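Local coordinates for short-chain-enoyl-CoA hydratase (Clostridium acetobutylicum, PDB 5Z7R), which catalyses the reversible hydration of crotonyl-CoA in butanoate metabolism and also accepts hexenoyl-CoA but not higher analogs, at residues 49-54 / 194-199; 98-103 / 209-214; 147-152 / 176-181. All blocks are in the same frame, centred on the assembly; numbering follows the deposited sequence.

Contact 1: residues 49-54 / 194-199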
loop_
_atom_site.group_PDB
_atom_site.type_symbol
_atom_site.label_atom_id
_atom_site.label_comp_id
_atom_site.label_asym_id
_atom_site.label_seq_id
_atom_site.Cartn_x
_atom_site.Cartn_y
_atom_site.Cartn_z
ATOM N N VAL A 49 -22.408 -17.455 -20.186
ATOM C CA VAL A 49 -21.067 -16.999 -20.589
ATOM C C VAL A 49 -20.053 -17.145 -19.461
ATOM O O VAL A 49 -20.178 -16.497 -18.425
ATOM C CB VAL A 49 -21.072 -15.514 -20.950
ATOM C CG1 VAL A 49 -19.666 -15.066 -21.306
ATOM C CG2 VAL A 49 -22.050 -15.258 -22.087
ATOM N N LEU A 50 -19.062 -18.008 -19.660
ATOM C CA LEU A 50 -18.034 -18.263 -18.648
ATOM C C LEU A 50 -16.645 -17.853 -19.134
ATOM O O LEU A 50 -15.673 -18.023 -18.417
ATOM C CB LEU A 50 -18.009 -19.732 -18.286
ATOM C CG LEU A 50 -19.261 -20.286 -17.672
ATOM C CD1 LEU A 50 -19.118 -21.793 -17.597
ATOM C CD2 LEU A 50 -19.518 -19.720 -16.297
ATOM N N ALA A 51 -16.533 -17.356 -20.353
ATOM C CA ALA A 51 -15.295 -16.749 -20.769
ATOM C C ALA A 51 -15.547 -15.822 -21.938
ATOM O O ALA A 51 -16.605 -15.869 -22.572
ATOM C CB ALA A 51 -14.251 -17.804 -21.107
ATOM N N VAL A 52 -14.598 -14.941 -22.191
ATOM C CA VAL A 52 -14.749 -13.933 -23.210
ATOM C C VAL A 52 -13.486 -13.873 -24.040
ATOM O O VAL A 52 -12.385 -14.009 -23.505
ATOM C CB VAL A 52 -14.996 -12.544 -22.566
ATOM C CG1 VAL A 52 -14.941 -11.429 -23.593
ATOM C CG2 VAL A 52 -16.301 -12.541 -21.819
ATOM N N ILE A 53 -13.652 -13.661 -25.337
ATOM C CA ILE A 53 -12.572 -13.428 -26.226
ATOM C C ILE A 53 -12.845 -12.106 -26.868
ATOM O O ILE A 53 -13.914 -11.854 -27.386
ATOM C CB ILE A 53 -12.506 -14.484 -27.337
ATOM C CG1 ILE A 53 -12.393 -15.886 -26.731
ATOM C CG2 ILE A 53 -11.352 -14.207 -28.305
ATOM C CD1 ILE A 53 -12.397 -16.968 -27.789
ATOM N N LEU A 54 -11.839 -11.272 -26.865
ATOM C CA LEU A 54 -11.954 -9.985 -27.427
ATOM C C LEU A 54 -11.081 -10.001 -28.588
ATOM O O LEU A 54 -9.910 -10.342 -28.466
ATOM C CB LEU A 54 -11.418 -8.938 -26.459
ATOM C CG LEU A 54 -11.394 -7.505 -26.960
ATOM C CD1 LEU A 54 -12.799 -7.049 -27.343
ATOM C CD2 LEU A 54 -10.768 -6.604 -25.889
ATOM N N GLU A 194 -9.374 -22.557 -27.806
ATOM C CA GLU A 194 -8.948 -23.709 -27.023
ATOM C C GLU A 194 -8.527 -23.278 -25.619
ATOM O O GLU A 194 -8.851 -23.962 -24.639
ATOM C CB GLU A 194 -7.916 -24.588 -27.759
ATOM C CG GLU A 194 -6.496 -24.062 -27.892
ATOM C CD GLU A 194 -5.765 -24.555 -29.156
ATOM O OE1 GLU A 194 -4.507 -24.641 -29.117
ATOM O OE2 GLU A 194 -6.430 -24.823 -30.198
ATOM N N ILE A 195 -7.897 -22.109 -25.484
ATOM C CA ILE A 195 -7.696 -21.558 -24.125
ATOM C C ILE A 195 -9.056 -21.341 -23.437
ATOM O O ILE A 195 -9.293 -21.852 -22.369
ATOM C CB ILE A 195 -6.857 -20.272 -24.126
ATOM C CG1 ILE A 195 -5.436 -20.597 -24.560
ATOM C CG2 ILE A 195 -6.857 -19.626 -22.731
ATOM C CD1 ILE A 195 -4.662 -19.406 -25.085
ATOM N N ALA A 196 -9.966 -20.637 -24.088
ATOM C CA ALA A 196 -11.288 -20.387 -23.515
ATOM C C ALA A 196 -11.983 -21.665 -23.122
ATOM O O ALA A 196 -12.617 -21.745 -22.063
ATOM C CB ALA A 196 -12.135 -19.625 -24.501
ATOM N N ASN A 197 -11.825 -22.687 -23.968
ATOM C CA ASN A 197 -12.538 -23.944 -23.776
ATOM C C ASN A 197 -12.032 -24.724 -22.580
ATOM O O ASN A 197 -12.827 -25.243 -21.816
ATOM C CB ASN A 197 -12.553 -24.774 -25.079
ATOM C CG ASN A 197 -13.407 -24.112 -26.160
ATOM O OD1 ASN A 197 -14.521 -23.646 -25.887
ATOM N ND2 ASN A 197 -12.884 -24.036 -27.382
ATOM N N LYS A 198 -10.714 -24.786 -22.402
ATOM C CA LYS A 198 -10.158 -25.354 -21.171
ATOM C C LYS A 198 -10.717 -24.587 -19.995
ATOM O O LYS A 198 -11.235 -25.190 -19.066
ATOM C CB LYS A 198 -8.617 -25.320 -21.114
ATOM C CG LYS A 198 -7.944 -25.764 -22.394
ATOM C CD LYS A 198 -6.483 -26.130 -22.214
ATOM C CE LYS A 198 -5.814 -26.521 -23.548
ATOM N NZ LYS A 198 -5.253 -25.355 -24.311
ATOM N N ILE A 199 -10.639 -23.255 -20.029
ATOM C CA ILE A 199 -11.145 -22.483 -18.882
ATOM C C ILE A 199 -12.586 -22.875 -18.530
ATOM O O ILE A 199 -12.950 -23.078 -17.361
ATOM C CB ILE A 199 -11.066 -20.978 -19.131
ATOM C CG1 ILE A 199 -9.574 -20.574 -19.229
ATOM C CG2 ILE A 199 -11.834 -20.235 -18.040
ATOM C CD1 ILE A 199 -9.299 -19.114 -19.544
#

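Contact 2: residues 98-103 / 209-214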
loop_
_atom_site.group_PDB
_atom_site.type_symbol
_atom_site.label_atom_id
_atom_site.label_comp_id
_atom_site.label_asym_id
_atom_site.label_seq_id
_atom_site.Cartn_x
_atom_site.Cartn_y
_atom_site.Cartn_z
ATOM N N LYS A 98 -15.801 -13.040 -15.427
ATOM C CA LYS A 98 -15.352 -14.123 -16.303
ATOM C C LYS A 98 -13.994 -13.737 -16.898
ATOM O O LYS A 98 -13.746 -12.576 -17.151
ATOM C CB LYS A 98 -16.339 -14.433 -17.451
ATOM C CG LYS A 98 -17.708 -13.750 -17.438
ATOM C CD LYS A 98 -18.680 -14.317 -16.423
ATOM C CE LYS A 98 -20.059 -13.679 -16.581
ATOM N NZ LYS A 98 -21.159 -14.505 -15.997
ATOM N N PRO A 99 -13.128 -14.715 -17.169
ATOM C CA PRO A 99 -11.843 -14.481 -17.792
ATOM C C PRO A 99 -11.970 -13.919 -19.177
ATOM O O PRO A 99 -12.847 -14.350 -19.921
ATOM C CB PRO A 99 -11.276 -15.866 -17.894
ATOM C CG PRO A 99 -11.854 -16.558 -16.696
ATOM C CD PRO A 99 -13.257 -16.104 -16.717
ATOM N N VAL A 100 -11.120 -12.962 -19.542
ATOM C CA VAL A 100 -11.170 -12.450 -20.872
ATOM C C VAL A 100 -9.815 -12.468 -21.552
ATOM O O VAL A 100 -8.810 -12.058 -20.983
ATOM C CB VAL A 100 -11.947 -11.107 -20.994
ATOM C CG1 VAL A 100 -12.417 -10.605 -19.646
ATOM C CG2 VAL A 100 -11.226 -10.071 -21.817
ATOM N N ILE A 101 -9.844 -12.990 -22.790
ATOM C CA ILE A 101 -8.695 -13.259 -23.593
ATOM C C ILE A 101 -8.741 -12.261 -24.722
ATOM O O ILE A 101 -9.746 -12.197 -25.459
ATOM C CB ILE A 101 -8.770 -14.709 -24.159
ATOM C CG1 ILE A 101 -8.741 -15.740 -23.034
ATOM C CG2 ILE A 101 -7.624 -15.036 -25.114
ATOM C CD1 ILE A 101 -9.556 -16.978 -23.350
ATOM N N ALA A 102 -7.680 -11.485 -24.860
ATOM C CA ALA A 102 -7.484 -10.665 -26.032
ATOM C C ALA A 102 -6.797 -11.470 -27.161
ATOM O O ALA A 102 -5.628 -11.902 -27.018
ATOM C CB ALA A 102 -6.642 -9.475 -25.700
ATOM N N ALA A 103 -7.502 -11.663 -28.276
ATOM C CA ALA A 103 -6.877 -12.215 -29.460
ATOM C C ALA A 103 -6.428 -11.070 -30.326
ATOM O O ALA A 103 -7.177 -10.507 -31.113
ATOM C CB ALA A 103 -7.826 -13.130 -30.200
ATOM N N LEU A 209 -13.484 -16.959 -8.442
ATOM C CA LEU A 209 -12.835 -16.623 -7.203
ATOM C C LEU A 209 -11.321 -16.485 -7.367
ATOM O O LEU A 209 -10.723 -15.575 -6.775
ATOM C CB LEU A 209 -13.188 -17.629 -6.095
ATOM C CG LEU A 209 -14.656 -17.712 -5.639
ATOM C CD1 LEU A 209 -14.873 -18.856 -4.642
ATOM C CD2 LEU A 209 -15.130 -16.423 -5.022
ATOM N N SER A 210 -10.717 -17.324 -8.211
ATOM C CA SER A 210 -9.321 -17.133 -8.596
ATOM C C SER A 210 -9.071 -15.802 -9.278
ATOM O O SER A 210 -8.059 -15.148 -9.009
ATOM C CB SER A 210 -8.798 -18.265 -9.511
ATOM O OG SER A 210 -8.849 -19.523 -8.870
ATOM N N LYS A 211 -9.933 -15.406 -10.205
ATOM C CA LYS A 211 -9.703 -14.137 -10.887
ATOM C C LYS A 211 -9.690 -12.998 -9.859
ATOM O O LYS A 211 -8.857 -12.134 -9.906
ATOM C CB LYS A 211 -10.774 -13.828 -11.932
ATOM C CG LYS A 211 -10.417 -12.569 -12.698
ATOM C CD LYS A 211 -11.328 -12.298 -13.865
ATOM C CE LYS A 211 -11.037 -10.899 -14.370
ATOM N NZ LYS A 211 -11.441 -10.691 -15.756
ATOM N N GLN A 212 -10.615 -13.053 -8.922
ATOM C CA GLN A 212 -10.785 -12.020 -7.913
ATOM C C GLN A 212 -9.567 -12.007 -6.957
ATOM O O GLN A 212 -8.982 -10.952 -6.679
ATOM C CB GLN A 212 -12.112 -12.261 -7.166
ATOM C CG GLN A 212 -12.349 -11.445 -5.918
ATOM C CD GLN A 212 -12.859 -10.051 -6.213
ATOM O OE1 GLN A 212 -13.655 -9.513 -5.451
ATOM N NE2 GLN A 212 -12.440 -9.477 -7.324
ATOM N N ALA A 213 -9.171 -13.169 -6.473
ATOM C CA ALA A 213 -8.031 -13.220 -5.599
ATOM C C ALA A 213 -6.762 -12.695 -6.287
ATOM O O ALA A 213 -5.958 -12.011 -5.667
ATOM C CB ALA A 213 -7.851 -14.626 -5.062
ATOM N N ILE A 214 -6.590 -12.961 -7.567
ATOM C CA ILE A 214 -5.397 -12.500 -8.271
ATOM C C ILE A 214 -5.447 -10.992 -8.466
ATOM O O ILE A 214 -4.435 -10.311 -8.311
ATOM C CB ILE A 214 -5.227 -13.194 -9.628
ATOM C CG1 ILE A 214 -4.978 -14.677 -9.412
ATOM C CG2 ILE A 214 -4.079 -12.576 -10.411
ATOM C CD1 ILE A 214 -5.117 -15.541 -10.665
#

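Contact 3: residues 147-152 / 176-181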
loop_
_atom_site.group_PDB
_atom_site.type_symbol
_atom_site.label_atom_id
_atom_site.label_comp_id
_atom_site.label_asym_id
_atom_site.label_seq_id
_atom_site.Cartn_x
_atom_site.Cartn_y
_atom_site.Cartn_z
ATOM N N GLN A 147 0.029 2.772 -16.331
ATOM C CA GLN A 147 -0.028 1.900 -15.193
ATOM C C GLN A 147 0.065 0.415 -15.547
ATOM O O GLN A 147 0.740 -0.364 -14.839
ATOM C CB GLN A 147 -1.339 2.125 -14.443
ATOM C CG GLN A 147 -1.488 3.491 -13.815
ATOM C CD GLN A 147 -0.201 3.996 -13.181
ATOM O OE1 GLN A 147 0.393 3.321 -12.330
ATOM N NE2 GLN A 147 0.239 5.189 -13.600
ATOM N N ARG A 148 -0.645 0.010 -16.596
ATOM C CA ARG A 148 -0.748 -1.376 -16.912
ATOM C C ARG A 148 0.568 -1.880 -17.600
ATOM O O ARG A 148 1.038 -2.970 -17.326
ATOM C CB ARG A 148 -2.024 -1.660 -17.721
ATOM C CG ARG A 148 -3.309 -1.666 -16.863
ATOM C CD ARG A 148 -4.517 -2.322 -17.524
ATOM N NE ARG A 148 -5.680 -2.321 -16.645
ATOM C CZ ARG A 148 -6.608 -1.343 -16.619
ATOM N NH1 ARG A 148 -6.522 -0.317 -17.433
ATOM N NH2 ARG A 148 -7.609 -1.371 -15.761
ATOM N N LEU A 149 1.175 -1.085 -18.459
ATOM C CA LEU A 149 2.301 -1.595 -19.214
ATOM C C LEU A 149 3.448 -1.980 -18.240
ATOM O O LEU A 149 3.921 -3.104 -18.243
ATOM C CB LEU A 149 2.763 -0.540 -20.209
ATOM C CG LEU A 149 3.795 -0.984 -21.236
ATOM C CD1 LEU A 149 3.291 -2.155 -22.046
ATOM C CD2 LEU A 149 4.124 0.157 -22.160
ATOM N N SER A 150 3.828 -1.041 -17.370
ATOM C CA SER A 150 4.920 -1.250 -16.436
ATOM C C SER A 150 4.612 -2.421 -15.520
ATOM O O SER A 150 5.495 -3.224 -15.188
ATOM C CB SER A 150 5.122 -0.014 -15.625
ATOM O OG SER A 150 3.912 0.323 -15.052
ATOM N N ARG A 151 3.354 -2.564 -15.147
ATOM C CA ARG A 151 2.950 -3.728 -14.353
ATOM C C ARG A 151 3.109 -5.025 -15.110
ATOM O O ARG A 151 3.357 -6.041 -14.500
ATOM C CB ARG A 151 1.495 -3.638 -13.866
ATOM C CG ARG A 151 1.295 -2.769 -12.642
ATOM C CD ARG A 151 -0.172 -2.415 -12.409
ATOM N NE ARG A 151 -0.346 -1.731 -11.112
ATOM C CZ ARG A 151 -0.103 -0.440 -10.862
ATOM N NH1 ARG A 151 -0.358 0.022 -9.663
ATOM N NH2 ARG A 151 0.323 0.410 -11.811
ATOM N N LEU A 152 2.928 -4.995 -16.430
ATOM C CA LEU A 152 2.966 -6.219 -17.220
ATOM C C LEU A 152 4.386 -6.502 -17.740
ATOM O O LEU A 152 4.813 -7.649 -17.759
ATOM C CB LEU A 152 1.929 -6.156 -18.367
ATOM C CG LEU A 152 0.555 -6.866 -18.333
ATOM C CD1 LEU A 152 0.057 -7.455 -16.998
ATOM C CD2 LEU A 152 -0.489 -5.924 -18.936
ATOM N N ILE A 176 8.979 -9.784 -23.890
ATOM C CA ILE A 176 8.853 -9.011 -22.654
ATOM C C ILE A 176 7.648 -9.369 -21.811
ATOM O O ILE A 176 7.392 -8.715 -20.799
ATOM C CB ILE A 176 8.884 -7.508 -22.927
ATOM C CG1 ILE A 176 7.576 -7.025 -23.575
ATOM C CG2 ILE A 176 10.084 -7.214 -23.806
ATOM C CD1 ILE A 176 7.680 -5.609 -24.123
ATOM N N GLY A 177 6.923 -10.417 -22.206
ATOM C CA GLY A 177 5.742 -10.869 -21.477
ATOM C C GLY A 177 4.459 -10.072 -21.745
ATOM O O GLY A 177 3.443 -10.352 -21.143
ATOM N N LEU A 178 4.483 -9.087 -22.633
ATOM C CA LEU A 178 3.257 -8.359 -22.969
ATOM C C LEU A 178 2.182 -9.332 -23.407
ATOM O O LEU A 178 0.999 -9.216 -23.007
ATOM C CB LEU A 178 3.524 -7.344 -24.081
ATOM C CG LEU A 178 2.356 -6.425 -24.401
ATOM C CD1 LEU A 178 1.761 -5.811 -23.147
ATOM C CD2 LEU A 178 2.800 -5.313 -25.346
ATOM N N VAL A 179 2.605 -10.308 -24.238
ATOM C CA VAL A 179 1.749 -11.446 -24.589
ATOM C C VAL A 179 2.306 -12.764 -24.083
ATOM O O VAL A 179 3.508 -12.866 -23.870
ATOM C CB VAL A 179 1.535 -11.557 -26.104
ATOM C CG1 VAL A 179 0.759 -10.335 -26.578
ATOM C CG2 VAL A 179 2.865 -11.703 -26.860
ATOM N N ASN A 180 1.390 -13.730 -23.899
ATOM C CA ASN A 180 1.663 -15.103 -23.529
ATOM C C ASN A 180 1.980 -16.051 -24.700
ATOM O O ASN A 180 2.567 -17.093 -24.496
ATOM C CB ASN A 180 0.458 -15.672 -22.801
ATOM C CG ASN A 180 0.184 -14.988 -21.488
ATOM O OD1 ASN A 180 1.004 -14.213 -20.976
ATOM N ND2 ASN A 180 -0.977 -15.285 -20.917
ATOM N N LYS A 181 1.547 -15.718 -25.912
ATOM C CA LYS A 181 1.805 -16.552 -27.094
ATOM C C LYS A 181 1.736 -15.775 -28.382
ATOM O O LYS A 181 1.004 -14.790 -28.520
ATOM C CB LYS A 181 0.768 -17.637 -27.230
ATOM C CG LYS A 181 0.760 -18.718 -26.181
ATOM C CD LYS A 181 0.051 -19.934 -26.770
ATOM C CE LYS A 181 -0.187 -21.017 -25.730
ATOM N NZ LYS A 181 -1.358 -20.685 -24.872
#

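Contact 1: residues 49-54 / 194-199
A51 and A196 point at each other, their CB atoms 4.4 Å apart, where residues 49-54 lead into strand 51-56 and pass the helix of 194-199. With only methyl groups between them the two backbones come close: A51 CA and A196 CA are 6.1 Å apart. The same methyl of A196 takes a second neighbour: CD1 of I53 lies 4.2 Å from CB of A196. I53 leaves the strand obliquely, but its extended chain (chi2 177°) carries the delta methyl on to the helix. Further round, I53 also packs on M189, A192 and K193 of helix 188-201, and A51 on V200, so strand 51-56 runs along much of that helix. This is helix-on-sheet packing of the crotonase fold: strand 51-56 is an inner strand of the mixed sheet, paired with strands 14-19 and 100-104, and helix 188-201 lies over it. V52 points away from the helix and packs on V17 and V100. Side chains also meet backbone oxygens at similar, van der Waals range. The carbonyl oxygen of L50 lies 4.4 Å from CG2 of I199, and CB of A51 is 4.4 Å from the carbonyl oxygen of A196. I199 also packs on P99, just before strand 100-104, and on F163 of a second subunit, while I195 meets I101 on strand 100-104 and T164 of that second subunit.

Contact 2: residues 98-103 / 209-214
K211 reaches from its helix to the backbone of K98, and this one long side chain makes the contact. Its CB points from helix 204-217 toward residues 98-103. CG is anti to the backbone N (chi1 -175°), and the three torsions that follow also stay near 180°, so the chain spends its full length crossing from the helix to the loop ahead of strand 100-104. CB and CG still lie short of that loop. CD is the first atom to come near residues 98-103, 4.1 Å from the carbonyl oxygen of K98, and CE carries the chain alongside that oxygen. At the tip NZ finds polar and apolar neighbours together. It is 3.3 Å from the O of K98, a weak hydrogen bond. CG1 of V100 lies 4.0 Å from NZ, the K211 chain crossing the V100 side chain obliquely, and CA of P99 is 4.3 Å from NZ. The stronger partners of the amine lie outside the two segments: it forms a salt bridge with OD2 of D120 and a hydrogen bond to the carbonyl oxygen of L96. The same OD2 accepts the backbone N-H of V100, so D120 couples the lysine to the first residue of strand 100-104. With a carboxylate and two carbonyl oxygens (one only weakly) as partners, this buried amine is probably held protonated. K98 sends its own side chain the other way, to D46 O. Around the lysine, P99 rests on I199 of helix 188-201, and F163 of a second subunit packs on K211. The arrangement joins the helical C-terminal part of a crotonase-fold subunit to the lead-in of a central sheet strand, with the tip of a buried lysine as the link.

Contact 3: residues 147-152 / 176-181
While L149 and L178 meet across the contact, the guanidinium of R151 turns its edge to Q147 within the helix. Its NH2 reaches two acceptors one turn back. The backbone O of Q147 lies 3.2 Å from NH2 of R151, in the guanidinium plane and almost straight on (173° at the hydrogen), although the donor stands above the carbonyl plane. The side-chain OE1 of Q147 is 3.0 Å from the same NH2, by a more bent bond. This pair faces a subunit interface, where NH1 of R151 bonds to G217 O, and NE2 of Q147 to A213 O, of a neighbouring subunit. The helix itself, 145-153, lies near the probable active site of the crotonase fold: the side chain of L149 is about 7 Å from that of E114 and about 8 Å from that of E134, both probably catalytic as in relatives. The joint with 176-181 is apolar. CD1 of L149 is 4.1 Å from CD1 of L178, the two side chains meeting at a slant, each with CG anti to the backbone N (chi1 -171° in L149), and M117 packs on both. L152 points at the loop and packs on the same M117, its CA 6.1 Å from CA of L178. G177, with a positive phi of 80°, carries the chain past L152 on its way from helix 170-175 to strand 182-183.

Overall arrangement
Contacts 1 and 2 are buried and share a sheet: strands 51-56 and 100-104 are neighbours, probably hydrogen-bonded through L54 N to I101 O (2.7 Å) and L54 O to A103 N (2.8 Å). The helices they engage, 188-201 and 204-217, follow each other in the chain. Their chemistry differs: contact 1 is methyl against methyl, whereas contact 2 depends on a buried lysine amine. Contact 3, partly buried, lies about 15 Å from contact 2 and 20 Å from contact 1, centre to centre. It is apolar like contact 1, but packs a helix on a loop and carries polar groups at a subunit interface. All three reach neighbouring subunits.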